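Local structure of alpha-L-rhamnosidase (Aspergillus terreus, 6GSZ) at residues Glu206-Gly214 / Ile259-Glu267; Thr737-Met745 / Gly754-Gly765. The protein probably hydrolyses terminal non-reducing alpha-L-rhamnose residues of alpha-L-rhamnosides, as a calcium-binding glycoside hydrolase. One frame throughout, in Å; residues are numbered along the deposited sequence. Where two conformers were deposited one is given.

Contact 1: residues Glu206-Gly214 / Ile259-Glu267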
# COMPACT_ATOMS: atom_id res chain seq x y z
N GLU A 206 14.79 -14.32 9.08
CA GLU A 206 15.29 -14.27 7.69
C GLU A 206 14.48 -13.27 6.83
O GLU A 206 15.04 -12.71 5.90
CB GLU A 206 15.30 -15.67 7.09
CG GLU A 206 13.94 -16.29 6.92
CD GLU A 206 13.90 -17.69 6.38
OE1 GLU A 206 14.95 -18.38 6.46
OE2 GLU A 206 12.79 -18.12 5.93
N GLY A 207 13.18 -13.17 7.06
CA GLY A 207 12.34 -12.33 6.22
C GLY A 207 12.52 -12.62 4.74
O GLY A 207 12.55 -13.77 4.27
N TRP A 208 12.44 -11.54 3.97
CA TRP A 208 12.66 -11.53 2.54
C TRP A 208 14.14 -11.57 2.17
O TRP A 208 14.49 -11.96 1.06
CB TRP A 208 12.01 -10.26 1.94
CG TRP A 208 10.52 -10.15 2.12
CD1 TRP A 208 9.56 -10.69 1.32
CD2 TRP A 208 9.83 -9.45 3.17
NE1 TRP A 208 8.31 -10.34 1.78
CE2 TRP A 208 8.45 -9.55 2.89
CE3 TRP A 208 10.23 -8.66 4.26
CZ2 TRP A 208 7.48 -8.96 3.68
CZ3 TRP A 208 9.26 -8.04 5.03
CH2 TRP A 208 7.91 -8.18 4.73
N TYR A 209 15.00 -11.05 3.08
CA TYR A 209 16.44 -10.90 2.77
C TYR A 209 17.08 -12.27 2.41
O TYR A 209 17.83 -12.40 1.45
CB TYR A 209 17.15 -10.22 3.95
CG TYR A 209 18.49 -9.62 3.59
CD1 TYR A 209 19.66 -10.39 3.61
CD2 TYR A 209 18.58 -8.31 3.16
CE1 TYR A 209 20.87 -9.85 3.22
CE2 TYR A 209 19.79 -7.76 2.81
CZ TYR A 209 20.93 -8.52 2.84
OH TYR A 209 22.12 -7.98 2.43
N SER A 210 16.76 -13.28 3.22
CA SER A 210 17.30 -14.63 3.02
C SER A 210 16.24 -15.73 3.00
O SER A 210 16.63 -16.89 2.79
CB SER A 210 18.42 -14.96 3.97
OG SER A 210 17.97 -14.91 5.31
N GLY A 211 14.96 -15.46 3.26
CA GLY A 211 13.96 -16.47 3.24
C GLY A 211 13.63 -16.99 1.85
O GLY A 211 14.03 -16.45 0.83
N ARG A 212 12.81 -18.04 1.83
CA ARG A 212 12.33 -18.64 0.58
C ARG A 212 11.18 -17.78 0.01
O ARG A 212 10.13 -17.72 0.59
CB ARG A 212 11.88 -20.09 0.78
CG ARG A 212 11.57 -20.83 -0.51
CD ARG A 212 11.17 -22.28 -0.25
NE ARG A 212 9.98 -22.40 0.59
CZ ARG A 212 8.72 -22.28 0.17
NH1 ARG A 212 8.46 -22.22 -1.13
NH2 ARG A 212 7.74 -22.31 1.08
N ILE A 213 11.45 -17.14 -1.14
CA ILE A 213 10.50 -16.21 -1.74
C ILE A 213 10.34 -16.62 -3.20
O ILE A 213 11.29 -16.98 -3.89
CB ILE A 213 10.95 -14.74 -1.56
CG1 ILE A 213 11.17 -14.34 -0.10
CG2 ILE A 213 10.01 -13.75 -2.23
CD1 ILE A 213 9.92 -14.40 0.74
N GLY A 214 9.11 -16.44 -3.70
CA GLY A 214 8.76 -16.83 -5.07
C GLY A 214 7.92 -18.09 -5.16
O GLY A 214 7.96 -18.92 -4.25
N ILE A 259 12.22 -21.75 16.52
CA ILE A 259 12.93 -22.78 15.78
C ILE A 259 13.05 -22.40 14.30
O ILE A 259 14.10 -22.56 13.68
CB ILE A 259 12.22 -24.14 15.94
CG1 ILE A 259 12.04 -24.51 17.41
CG2 ILE A 259 12.97 -25.22 15.19
CD1 ILE A 259 13.32 -24.51 18.22
N SER A 260 11.93 -21.91 13.74
CA SER A 260 11.91 -21.43 12.37
C SER A 260 10.82 -20.36 12.28
O SER A 260 9.84 -20.44 12.99
CB SER A 260 11.69 -22.53 11.36
OG SER A 260 10.46 -23.16 11.60
N SER A 261 11.03 -19.40 11.39
CA SER A 261 9.98 -18.38 11.14
C SER A 261 10.13 -17.86 9.72
O SER A 261 11.15 -17.26 9.42
CB SER A 261 10.06 -17.28 12.19
OG SER A 261 8.90 -16.47 12.15
N GLU A 262 9.16 -18.20 8.88
CA GLU A 262 9.25 -18.05 7.42
C GLU A 262 7.98 -17.36 6.94
O GLU A 262 6.91 -17.67 7.41
CB GLU A 262 9.35 -19.42 6.74
CG GLU A 262 10.47 -20.28 7.25
CD GLU A 262 10.45 -21.61 6.56
OE1 GLU A 262 10.68 -21.64 5.32
OE2 GLU A 262 10.26 -22.64 7.29
N ILE A 263 8.16 -16.43 5.99
CA ILE A 263 7.05 -15.66 5.40
C ILE A 263 5.95 -16.64 4.97
O ILE A 263 4.77 -16.52 5.33
CB ILE A 263 7.54 -14.78 4.22
CG1 ILE A 263 8.55 -13.71 4.65
CG2 ILE A 263 6.38 -14.17 3.47
CD1 ILE A 263 8.05 -12.71 5.67
N TYR A 264 6.35 -17.61 4.11
CA TYR A 264 5.34 -18.52 3.51
C TYR A 264 4.92 -19.65 4.44
O TYR A 264 3.72 -19.93 4.65
CB TYR A 264 5.80 -19.13 2.19
CG TYR A 264 6.03 -18.16 1.05
CD1 TYR A 264 5.46 -16.88 0.99
CD2 TYR A 264 6.86 -18.54 0.02
CE1 TYR A 264 5.72 -16.05 -0.09
CE2 TYR A 264 7.11 -17.74 -1.07
CZ TYR A 264 6.53 -16.47 -1.13
OH TYR A 264 6.83 -15.68 -2.21
N ASP A 265 5.91 -20.36 5.01
CA ASP A 265 5.54 -21.59 5.70
C ASP A 265 5.05 -21.40 7.14
O ASP A 265 4.29 -22.23 7.62
CB ASP A 265 6.64 -22.64 5.62
CG ASP A 265 6.74 -23.34 4.27
OD1 ASP A 265 5.79 -23.20 3.43
OD2 ASP A 265 7.80 -23.99 4.02
N GLY A 266 5.43 -20.31 7.81
CA GLY A 266 4.99 -20.02 9.15
C GLY A 266 6.13 -20.16 10.16
O GLY A 266 7.30 -20.20 9.83
N GLU A 267 5.73 -20.21 11.42
CA GLU A 267 6.66 -20.15 12.56
C GLU A 267 6.46 -21.38 13.46
O GLU A 267 5.32 -21.70 13.84
CB GLU A 267 6.44 -18.90 13.40
CG GLU A 267 7.31 -18.87 14.64
CD GLU A 267 7.46 -17.52 15.31
OE1 GLU A 267 7.70 -16.52 14.55
OE2 GLU A 267 7.22 -17.45 16.55
O HOH W 1 13.85 -16.77 10.39
O HOH W 2 10.87 -16.22 4.89
O HOH W 3 12.45 -20.01 4.16
O HOH W 4 10.97 -14.74 8.11
O HOH W 5 9.21 -17.97 3.10
O HOH W 6 8.56 -20.66 3.65
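Arg-212 starts out extended, with CG swung opposite its backbone N (chi1 -171°), and then bends at chi3 (60°), which brings the guanidinium back beside Tyr-264. Tyr-264 CD2 lies over one face of that group, with the two planes steeply inclined to each other. Asp-265 takes the guanidinium edge: a salt bridge joins Arg-212 NH2 to Asp-265 OD1 at 3.2 Å. The pair is held from outside as well, NH2 by Gln-372 O and OD1 by Lys-374 N. Beyond this, the Tyr-264 ring runs along the backbone of 212-214, and its CD2 comes to 3.4 Å from Arg-212 O. At its far end the hydroxyl accepts a nearly straight bond from Gly-214 N (Gly-214 N to Tyr-264 OH 2.8 Å, 163°) and donates to the carbonyl of Glu-466. Ile-213 CG2 packs against the same OH. In one of its two deposited conformers Ile-263 lays CD1 over the centre of the Trp-208 ring, a contact that is doubtful for that reason. The carboxylates of Glu-206 and Glu-262, almost perpendicular, bring Glu-206 OE2 to 4.1 Å from Glu-262 OE1. A water between them donates to both, at 2.6 Å to Glu-206 OE2 and 2.7 Å to Glu-262 OE1, and accepts from Arg-212 N; this would probably ease the like charges. Glu-206 OE1 is fixed separately by Thr-128 and His-129. Two further waters link Ser-261 O to the backbone N of Glu-206 and Gly-207, so the two backbones are bridged here by water. Residues 263-265 form the three-residue loop of a beta hairpin closed by paired backbone bonds between Glu-262 and Gly-266, with a classic bulge where Ile-259 and Ser-260 face Glu-268; its tip packs on the turn that follows strand 196-205.

Contact 2: residues Thr737-Met745 / Gly754-Gly765. With BGC (beta-D-glucopyranose), chain B.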
# COMPACT_ATOMS: atom_id res chain seq x y z
N THR A 737 -13.43 -9.85 0.84
CA THR A 737 -12.30 -9.28 0.12
C THR A 737 -12.64 -9.43 -1.35
O THR A 737 -13.52 -10.21 -1.68
CB THR A 737 -10.99 -10.01 0.45
OG1 THR A 737 -11.17 -11.41 0.38
CG2 THR A 737 -10.43 -9.61 1.79
N THR A 738 -11.94 -8.71 -2.22
CA THR A 738 -12.06 -8.96 -3.65
C THR A 738 -11.14 -10.12 -4.02
O THR A 738 -10.06 -10.30 -3.46
CB THR A 738 -11.80 -7.68 -4.46
OG1 THR A 738 -10.55 -7.05 -4.13
CG2 THR A 738 -12.92 -6.68 -4.28
N TRP A 739 -11.56 -10.90 -5.03
CA TRP A 739 -10.85 -12.14 -5.40
C TRP A 739 -10.03 -11.91 -6.68
O TRP A 739 -10.34 -11.05 -7.50
CB TRP A 739 -11.83 -13.29 -5.62
CG TRP A 739 -12.77 -13.53 -4.49
CD1 TRP A 739 -12.66 -13.17 -3.18
CD2 TRP A 739 -13.97 -14.33 -4.58
NE1 TRP A 739 -13.72 -13.66 -2.45
CE2 TRP A 739 -14.55 -14.36 -3.30
CE3 TRP A 739 -14.62 -14.94 -5.65
CZ2 TRP A 739 -15.73 -15.06 -3.03
CZ3 TRP A 739 -15.79 -15.62 -5.40
CH2 TRP A 739 -16.34 -15.69 -4.11
N GLU A 740 -8.98 -12.69 -6.86
CA GLU A 740 -8.13 -12.63 -8.04
C GLU A 740 -8.92 -12.86 -9.32
O GLU A 740 -8.75 -12.11 -10.29
CB GLU A 740 -7.05 -13.69 -7.87
CG GLU A 740 -6.06 -13.83 -9.01
CD GLU A 740 -4.95 -14.84 -8.76
OE1 GLU A 740 -5.22 -15.86 -8.07
OE2 GLU A 740 -3.83 -14.59 -9.30
N ARG A 741 -9.68 -13.96 -9.35
CA ARG A 741 -10.51 -14.31 -10.46
C ARG A 741 -11.95 -13.89 -10.17
O ARG A 741 -12.42 -13.95 -9.03
CB ARG A 741 -10.56 -15.83 -10.61
CG ARG A 741 -9.20 -16.47 -10.83
CD ARG A 741 -9.30 -17.98 -10.77
NE ARG A 741 -8.08 -18.65 -11.22
CZ ARG A 741 -7.72 -18.83 -12.49
NH1 ARG A 741 -8.54 -18.50 -13.50
NH2 ARG A 741 -6.53 -19.35 -12.76
N TRP A 742 -12.68 -13.53 -11.22
CA TRP A 742 -14.12 -13.28 -11.04
C TRP A 742 -14.75 -14.49 -10.32
O TRP A 742 -15.58 -14.36 -9.39
CB TRP A 742 -14.81 -12.97 -12.39
CG TRP A 742 -14.28 -11.72 -13.02
CD1 TRP A 742 -13.51 -11.59 -14.12
CD2 TRP A 742 -14.55 -10.39 -12.56
NE1 TRP A 742 -13.24 -10.27 -14.37
CE2 TRP A 742 -13.84 -9.52 -13.40
CE3 TRP A 742 -15.26 -9.87 -11.46
CZ2 TRP A 742 -13.91 -8.14 -13.26
CZ3 TRP A 742 -15.32 -8.50 -11.33
CH2 TRP A 742 -14.62 -7.66 -12.19
N ASP A 743 -14.28 -15.68 -10.71
CA ASP A 743 -14.83 -16.96 -10.22
C ASP A 743 -13.78 -17.71 -9.37
O ASP A 743 -13.63 -18.92 -9.53
CB ASP A 743 -15.31 -17.84 -11.40
CG ASP A 743 -14.25 -18.10 -12.47
OD1 ASP A 743 -13.13 -17.50 -12.40
OD2 ASP A 743 -14.57 -18.79 -13.44
N SER A 744 -13.09 -17.05 -8.43
CA SER A 744 -12.14 -17.79 -7.59
C SER A 744 -12.88 -18.92 -6.88
O SER A 744 -12.30 -19.98 -6.65
CB SER A 744 -11.43 -16.90 -6.60
OG SER A 744 -10.34 -16.19 -7.19
N MET A 745 -14.13 -18.66 -6.47
CA MET A 745 -15.05 -19.75 -6.03
C MET A 745 -16.19 -19.88 -7.05
O MET A 745 -16.71 -18.85 -7.51
CB MET A 745 -15.65 -19.44 -4.65
CG MET A 745 -16.53 -20.54 -4.06
SD MET A 745 -16.92 -20.20 -2.31
CE MET A 745 -15.32 -20.58 -1.56
N GLY A 754 -8.09 -23.75 -11.31
CA GLY A 754 -6.82 -23.18 -11.64
C GLY A 754 -5.87 -23.22 -10.46
O GLY A 754 -6.24 -22.91 -9.35
N GLN A 755 -4.60 -23.53 -10.77
CA GLN A 755 -3.58 -23.65 -9.75
C GLN A 755 -3.34 -22.27 -9.13
O GLN A 755 -2.94 -22.15 -7.95
CB GLN A 755 -2.27 -24.19 -10.35
N MET A 756 -3.53 -21.22 -9.93
CA MET A 756 -3.40 -19.82 -9.50
C MET A 756 -4.80 -19.31 -9.15
O MET A 756 -5.56 -18.91 -10.04
CB MET A 756 -2.79 -18.98 -10.62
CG MET A 756 -2.53 -17.55 -10.28
SD MET A 756 -2.30 -16.52 -11.74
CE MET A 756 -4.00 -16.28 -12.24
N THR A 757 -5.15 -19.36 -7.86
CA THR A 757 -6.44 -18.88 -7.36
C THR A 757 -6.28 -18.28 -5.97
O THR A 757 -5.90 -19.00 -5.04
CB THR A 757 -7.50 -19.98 -7.34
OG1 THR A 757 -7.68 -20.48 -8.68
CG2 THR A 757 -8.82 -19.52 -6.80
N SER A 758 -6.57 -16.99 -5.83
CA SER A 758 -6.49 -16.26 -4.58
C SER A 758 -7.85 -15.61 -4.29
O SER A 758 -8.57 -15.15 -5.20
CB SER A 758 -5.38 -15.23 -4.65
OG SER A 758 -5.70 -14.04 -3.97
N PHE A 759 -8.17 -15.48 -2.99
CA PHE A 759 -9.37 -14.79 -2.54
C PHE A 759 -9.03 -13.40 -1.96
O PHE A 759 -9.84 -12.84 -1.21
CB PHE A 759 -10.16 -15.63 -1.53
CG PHE A 759 -10.72 -16.87 -2.16
CD1 PHE A 759 -11.96 -16.82 -2.75
CD2 PHE A 759 -10.00 -18.06 -2.21
CE1 PHE A 759 -12.48 -17.95 -3.37
CE2 PHE A 759 -10.53 -19.18 -2.82
CZ PHE A 759 -11.76 -19.13 -3.40
N ASN A 760 -7.87 -12.83 -2.31
CA ASN A 760 -7.51 -11.53 -1.75
C ASN A 760 -6.51 -10.81 -2.65
O ASN A 760 -5.33 -10.69 -2.33
CB ASN A 760 -6.96 -11.68 -0.34
CG ASN A 760 -7.05 -10.43 0.49
OD1 ASN A 760 -7.39 -9.35 -0.03
ND2 ASN A 760 -6.76 -10.51 1.79
N HIS A 761 -7.02 -10.30 -3.77
CA HIS A 761 -6.29 -9.48 -4.76
C HIS A 761 -7.07 -8.18 -4.96
O HIS A 761 -8.28 -8.29 -5.14
CB HIS A 761 -6.26 -10.20 -6.12
CG HIS A 761 -5.09 -11.03 -6.48
ND1 HIS A 761 -4.79 -12.22 -5.83
CD2 HIS A 761 -4.18 -10.90 -7.48
CE1 HIS A 761 -3.73 -12.75 -6.39
NE2 HIS A 761 -3.31 -11.95 -7.42
N TYR A 762 -6.42 -7.01 -4.90
CA TYR A 762 -7.16 -5.75 -5.12
C TYR A 762 -7.50 -5.42 -6.56
O TYR A 762 -8.31 -4.48 -6.76
CB TYR A 762 -6.45 -4.56 -4.44
CG TYR A 762 -4.98 -4.34 -4.71
CD1 TYR A 762 -4.45 -4.31 -5.97
CD2 TYR A 762 -4.10 -4.18 -3.65
CE1 TYR A 762 -3.11 -4.05 -6.21
CE2 TYR A 762 -2.74 -3.94 -3.86
CZ TYR A 762 -2.23 -3.95 -5.15
OH TYR A 762 -0.90 -3.71 -5.34
N ALA A 763 -7.00 -6.12 -7.58
CA ALA A 763 -7.25 -5.67 -8.97
C ALA A 763 -8.72 -5.47 -9.26
O ALA A 763 -9.05 -4.45 -9.83
CB ALA A 763 -6.63 -6.65 -9.96
N VAL A 764 -9.59 -6.46 -8.97
CA VAL A 764 -11.07 -6.36 -9.25
C VAL A 764 -11.66 -5.21 -8.43
O VAL A 764 -12.66 -4.56 -8.84
CB VAL A 764 -11.70 -7.74 -8.90
CG1 VAL A 764 -13.11 -7.71 -8.43
CG2 VAL A 764 -11.46 -8.73 -10.05
N GLY A 765 -10.99 -4.88 -7.31
CA GLY A 765 -11.40 -3.80 -6.44
C GLY A 765 -11.14 -2.42 -7.05
O GLY A 765 -11.51 -1.43 -6.44
C2 BGC B . -0.62 -11.04 -10.41
C3 BGC B . -0.59 -10.77 -11.89
C4 BGC B . 0.36 -11.60 -12.72
C5 BGC B . 0.12 -12.97 -12.32
C6 BGC B . 1.04 -13.80 -13.19
C1 BGC B . -0.70 -12.53 -10.16
O1 BGC B . -0.85 -12.75 -8.77
O2 BGC B . -1.86 -10.67 -9.86
O3 BGC B . -0.11 -9.55 -12.05
O4 BGC B . 0.28 -11.45 -14.16
O5 BGC B . 0.29 -13.25 -10.89
O6 BGC B . 0.96 -15.16 -12.75
O HOH W 7 -8.70 -8.90 -7.95
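Hydrogen bonds tie Glu-740 and Ser-744 to Ser-758, whose carbonyl oxygen is gripped from opposite faces of its plane: Glu-740 N lies 3.0 Å from Ser-758 O, and Ser-744 OG approaches from the other side. Thr-738 is bonded twice to His-761, its O accepting from His-761 N and its OG1 donating to His-761 O at 2.8 Å. Arg-741 reaches Met-756 side-on, NE and NH2 converging on the one carbonyl oxygen (Arg-741 NE to Met-756 O 2.8 Å), while NE also meets Thr-757 OG1 and NH2 is hydrogen-bonded to Ala-588 O. A water donates to Trp-739 O and His-761 O and accepts from Val-764 N, bridging the segments where the 3-10 segment 764-765 begins.

These loops join helices 727-732 and 768-775 of the six-hairpin glycosidase domain, the (alpha/alpha)6 barrel of this family, and contribute Glu-740, Met-756 and His-761 to its glucose pocket. An ST turn, in which Ser-758 OG accepts from Asn-760 N, also sets the His-761 ring, because the same hydroxyl is hydrogen-bonded to His-761 ND1 at 2.8 Å. The other ring nitrogen, His-761 NE2, donates to O1 of the bound glucose (BGC) over 2.9 Å at 164°, and weakly to O2.

Among the face contacts, Glu-740 runs alongside His-761 with CG anti to the backbone N (chi1 178°) and the chain extended beyond it, laying CG over the ring centre and stacking the carboxylate on the imidazole. Its OE1 forms a salt bridge with Arg-464, and Met-756 CG packs 3.4 Å from Glu-740 OE2. Phe-759 turns its edge to the face of the Trp-739 pyrrole ring, a T-shaped pair (centroids 4.8 Å apart, planes at 79°). Ser-744 CB sits over the Phe-759 face, and Val-764 CG2 makes a CH-pi contact with the Trp-742 six-membered ring, 3.9 Å from its centroid.

Contact 1 closes before contact 2 opens along the chain: the first lies in the alpha-L-rhamnosidase N-terminal domain range, the second in the six-hairpin glycosidase range. Their centres are about 24 Å apart and their nearest atoms about 12 Å, so they do not touch. One mixed sheet connects them, since the hairpin of contact 1 (strands 258-262 and 266-270) belongs to the same sheet as strand 351-361, against which Phe-759 and Met-745 of contact 2 pack. A second route passes through the glucose pocket: Tyr-264 bonds the backbone of Glu-466, a pocket residue, and Arg-464, two residues earlier, pairs with Glu-740. The rhamnosidase N-terminal domain thus comes close to the loops that line the glucose pocket.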